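Local coordinates for protein chitinase (Chromobacterium violaceum, PDB 4TXG) that probably hydrolyses glycosidic bonds of chitin, as a family 18 glycoside hydrolase that also carries a predicted chitin-binding module, at residues M395-H400 with P462-G467. Numbering follows the deposited sequence.
Sequences MSYDLH and PYYTRG. With CS (cesium ion), chain M; CS (cesium ion), chain D.
At the mouth of the TIM barrel of this family 18 chitinase, Asp398 and Tyr397, just past strand 391-395, meet Tyr464 and Arg466, just past the adjacent parallel strand 457-462. Arg466 takes the Asp398 carboxylate side-on: NE donates to OD1 at 2.9 Å, and NH2 donates to OD2 at 2.8 Å with an N-H...O angle of 162°. This two-nitrogen salt bridge is not quite flat. Guanidinium and carboxylate planes lie 25° apart, and NE reaches OD1 from above the carboxylate plane, and NH2, on the syn side of OD2, is also tilted out of it. The bend at chi2 of Arg466 (-65°) turns its chain back toward Asp398, and one face of the guanidinium lies over CE2 of Tyr464. OD1 also accepts a hydrogen bond from Asn410, so the carboxylate is held from more than one direction.

Tyr464 crosses Asp398 at about a right angle, its OH 2.8 Å from OD1. That hydroxyl coordinates a cesium ion at 3.1 Å, with Asp398 OD2 a longer ligand of the same ion. Tyr397 belongs to the Met-x-Tyr-Asp sequence that follows the sixth barrel strand in family 18 enzymes and lines their substrate cleft. Its ring meets the Tyr464 hydroxyl obliquely, CD1 to OH 3.3 Å, while its CB packs against the Pro462 ring, 4.0 Å from CD. Pro462 CB also rests over one face of the Tyr464 ring, toward its rim, across the ring plane from the Arg466 guanidinium. The Tyr397 OH hydrogen-bonds a water that bridges this cesium to a second one, where Met395 SD and Glu314 are also ligands.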
ATOM      1  N   MET A 395      -1.707  -0.969   1.834  1.00  7.99           N
ATOM      2  CA  MET A 395      -2.447  -2.215   2.014  1.00  5.37           C
ATOM      3  C   MET A 395      -2.971  -2.290   3.445  1.00  8.21           C
ATOM      4  O   MET A 395      -2.527  -3.105   4.269  1.00  8.18           O
ATOM      5  CB  MET A 395      -1.571  -3.419   1.652  1.00  8.05           C
ATOM      6  CG  MET A 395      -1.297  -3.471   0.147  1.00  9.46           C
ATOM      7  SD  MET A 395      -0.273  -4.868  -0.385  1.00 16.32           S
ATOM      8  CE  MET A 395       1.223  -4.489   0.517  1.00  7.09           C
ATOM      9  N   SER A 396      -3.911  -1.392   3.722  1.00  7.69           N
ATOM     10  CA  SER A 396      -4.572  -1.291   5.017  1.00  7.31           C
ATOM     11  C   SER A 396      -5.710  -2.306   5.107  1.00  9.77           C
ATOM     12  O   SER A 396      -6.872  -1.967   5.327  1.00 14.03           O
ATOM     13  CB  SER A 396      -5.080   0.138   5.245  1.00  6.32           C
ATOM     14  OG  SER A 396      -5.589   0.707   4.047  1.00  8.38           O
ATOM     15  N   TYR A 397      -5.341  -3.562   4.905  1.00  8.81           N
ATOM     16  CA  TYR A 397      -6.235  -4.690   5.079  1.00 11.03           C
ATOM     17  C   TYR A 397      -5.336  -5.875   5.394  1.00 11.92           C
ATOM     18  O   TYR A 397      -4.110  -5.729   5.409  1.00 10.20           O
ATOM     19  CB  TYR A 397      -7.106  -4.932   3.839  1.00  8.40           C
ATOM     20  CG  TYR A 397      -6.389  -4.848   2.488  1.00 11.61           C
ATOM     21  CD1 TYR A 397      -5.390  -5.754   2.140  1.00 13.48           C
ATOM     22  CD2 TYR A 397      -6.736  -3.876   1.560  1.00 11.71           C
ATOM     23  CE1 TYR A 397      -4.746  -5.678   0.904  1.00 13.42           C
ATOM     24  CE2 TYR A 397      -6.104  -3.800   0.323  1.00 15.80           C
ATOM     25  CZ  TYR A 397      -5.113  -4.708   0.004  1.00 13.44           C
ATOM     26  OH  TYR A 397      -4.482  -4.631  -1.221  1.00 14.61           O
ATOM     27  N   ASP A 398      -5.935  -7.036   5.638  1.00  9.14           N
ATOM     28  CA  ASP A 398      -5.208  -8.182   6.187  1.00  8.59           C
ATOM     29  C   ASP A 398      -4.397  -7.803   7.422  1.00  8.61           C
ATOM     30  O   ASP A 398      -3.304  -8.332   7.644  1.00 11.00           O
ATOM     31  CB  ASP A 398      -4.302  -8.812   5.131  1.00 12.56           C
ATOM     32  CG  ASP A 398      -5.079  -9.631   4.122  1.00 16.37           C
ATOM     33  OD1 ASP A 398      -6.284  -9.863   4.347  1.00 15.87           O
ATOM     34  OD2 ASP A 398      -4.483 -10.060   3.115  1.00 24.27           O
ATOM     35  N   LEU A 399      -4.949  -6.906   8.239  1.00  8.63           N
ATOM     36  CA  LEU A 399      -4.334  -6.535   9.512  1.00  7.86           C
ATOM     37  C   LEU A 399      -4.532  -7.650  10.542  1.00  8.79           C
ATOM     38  O   LEU A 399      -3.738  -7.795  11.474  1.00 11.25           O
ATOM     39  CB  LEU A 399      -4.926  -5.218  10.043  1.00  9.65           C
ATOM     40  CG  LEU A 399      -4.665  -3.982   9.175  1.00 14.86           C
ATOM     41  CD1 LEU A 399      -5.412  -2.762   9.707  1.00 12.94           C
ATOM     42  CD2 LEU A 399      -3.171  -3.712   9.092  1.00 17.69           C
ATOM     43  N   HIS A 400      -5.600  -8.422  10.358  1.00  7.70           N
ATOM     44  CA  HIS A 400      -5.883  -9.620  11.147  1.00  8.04           C
ATOM     45  C   HIS A 400      -6.435 -10.696  10.213  1.00  8.78           C
ATOM     46  O   HIS A 400      -7.083 -10.384   9.217  1.00 10.97           O
ATOM     47  CB  HIS A 400      -6.887  -9.329  12.273  1.00  8.21           C
ATOM     48  CG  HIS A 400      -6.308  -8.535  13.399  1.00  9.34           C
ATOM     49  ND1 HIS A 400      -5.327  -9.031  14.230  1.00 12.51           N
ATOM     50  CD2 HIS A 400      -6.561  -7.272  13.830  1.00 11.14           C
ATOM     51  CE1 HIS A 400      -4.994  -8.113  15.120  1.00 11.54           C
ATOM     52  NE2 HIS A 400      -5.734  -7.037  14.899  1.00 10.98           N
ATOM     53  N   PRO A 462     -10.702  -3.818   1.682  1.00  7.49           N
ATOM     54  CA  PRO A 462     -10.926  -5.150   1.114  1.00  8.90           C
ATOM     55  C   PRO A 462     -12.346  -5.353   0.603  1.00  9.04           C
ATOM     56  O   PRO A 462     -13.288  -4.890   1.242  1.00  8.44           O
ATOM     57  CB  PRO A 462     -10.666  -6.072   2.306  1.00  8.44           C
ATOM     58  CG  PRO A 462     -11.200  -5.273   3.469  1.00  7.18           C
ATOM     59  CD  PRO A 462     -10.868  -3.824   3.151  1.00  7.86           C
ATOM     60  N   TYR A 463     -12.492  -6.037  -0.529  1.00  7.80           N
ATOM     61  CA  TYR A 463     -13.813  -6.464  -0.986  1.00  7.79           C
ATOM     62  C   TYR A 463     -13.969  -7.965  -0.740  1.00  7.60           C
ATOM     63  O   TYR A 463     -14.664  -8.671  -1.472  1.00  9.37           O
ATOM     64  CB  TYR A 463     -14.021  -6.144  -2.473  1.00  7.03           C
ATOM     65  CG  TYR A 463     -14.294  -4.687  -2.821  1.00  9.64           C
ATOM     66  CD1 TYR A 463     -14.297  -3.684  -1.847  1.00  8.71           C
ATOM     67  CD2 TYR A 463     -14.571  -4.325  -4.138  1.00  9.21           C
ATOM     68  CE1 TYR A 463     -14.554  -2.352  -2.197  1.00  9.91           C
ATOM     69  CE2 TYR A 463     -14.842  -3.008  -4.493  1.00  9.54           C
ATOM     70  CZ  TYR A 463     -14.827  -2.031  -3.530  1.00 10.42           C
ATOM     71  OH  TYR A 463     -15.089  -0.727  -3.905  1.00 10.32           O
ATOM     72  N   TYR A 464     -13.321  -8.450   0.312  1.00  8.81           N
ATOM     73  CA  TYR A 464     -13.320  -9.872   0.629  1.00  8.06           C
ATOM     74  C   TYR A 464     -13.281 -10.011   2.147  1.00  9.34           C
ATOM     75  O   TYR A 464     -13.020  -9.047   2.856  1.00  9.38           O
ATOM     76  CB  TYR A 464     -12.116 -10.585   0.003  1.00  8.63           C
ATOM     77  CG  TYR A 464     -10.811 -10.057   0.559  1.00  9.70           C
ATOM     78  CD1 TYR A 464     -10.191  -8.957  -0.020  1.00  8.81           C
ATOM     79  CD2 TYR A 464     -10.228 -10.618   1.697  1.00  8.93           C
ATOM     80  CE1 TYR A 464      -9.022  -8.447   0.493  1.00  7.23           C
ATOM     81  CE2 TYR A 464      -9.048 -10.107   2.220  1.00  9.98           C
ATOM     82  CZ  TYR A 464      -8.456  -9.017   1.615  1.00 13.02           C
ATOM     83  OH  TYR A 464      -7.285  -8.492   2.120  1.00 14.44           O
ATOM     84  N   THR A 465     -13.525 -11.219   2.629  1.00  7.42           N
ATOM     85  CA  THR A 465     -13.499 -11.507   4.056  1.00  7.26           C
ATOM     86  C   THR A 465     -12.270 -12.307   4.467  1.00  6.92           C
ATOM     87  O   THR A 465     -11.609 -12.934   3.631  1.00  8.47           O
ATOM     88  CB  THR A 465     -14.734 -12.332   4.483  1.00  9.12           C
ATOM     89  OG1 THR A 465     -14.631 -13.639   3.905  1.00  9.80           O
ATOM     90  CG2 THR A 465     -16.015 -11.672   4.001  1.00 10.71           C
ATOM     91  N   ARG A 466     -11.977 -12.273   5.763  1.00  6.90           N
ATOM     92  CA  ARG A 466     -11.143 -13.285   6.413  1.00  8.36           C
ATOM     93  C   ARG A 466     -11.962 -13.785   7.590  1.00  8.99           C
ATOM     94  O   ARG A 466     -12.841 -13.077   8.083  1.00  9.03           O
ATOM     95  CB  ARG A 466      -9.805 -12.726   6.901  1.00  8.49           C
ATOM     96  CG  ARG A 466      -8.907 -12.116   5.838  1.00 10.05           C
ATOM     97  CD  ARG A 466      -8.415 -13.121   4.813  1.00 15.30           C
ATOM     98  NE  ARG A 466      -7.231 -12.595   4.138  1.00 17.66           N
ATOM     99  CZ  ARG A 466      -6.684 -13.143   3.062  1.00 26.15           C
ATOM    100  NH1 ARG A 466      -7.220 -14.236   2.529  1.00 26.11           N
ATOM    101  NH2 ARG A 466      -5.604 -12.594   2.522  1.00 22.42           N
ATOM    102  N   GLY A 467     -11.695 -14.994   8.057  1.00  8.43           N
ATOM    103  CA  GLY A 467     -12.528 -15.516   9.122  1.00  8.04           C
ATOM    104  C   GLY A 467     -11.958 -16.720   9.844  1.00  9.05           C
ATOM    105  O   GLY A 467     -11.105 -17.433   9.308  1.00  9.54           O
TER
HETATM  106 CS    CS M 812      -5.302  -8.957  -0.168  1.00135.28          CS
HETATM  107 CS    CS D 803      -0.953  -8.271   0.390  1.00 55.60          CS
HETATM  108  O   HOH W   1      -3.211  -7.092  -1.919  1.00 27.16           O
HETATM  109  O   HOH W   2      -2.301 -11.331  -0.236  1.00 33.82           O
HETATM  110  O   HOH W   3       0.715  -9.829   2.497  1.00 29.07           O
HETATM  111  O   HOH W   4      -1.163  -7.721  -2.862  1.00 18.72           O
HETATM  112  O   HOH W   5      -2.670  -8.761   2.415  1.00 42.96           O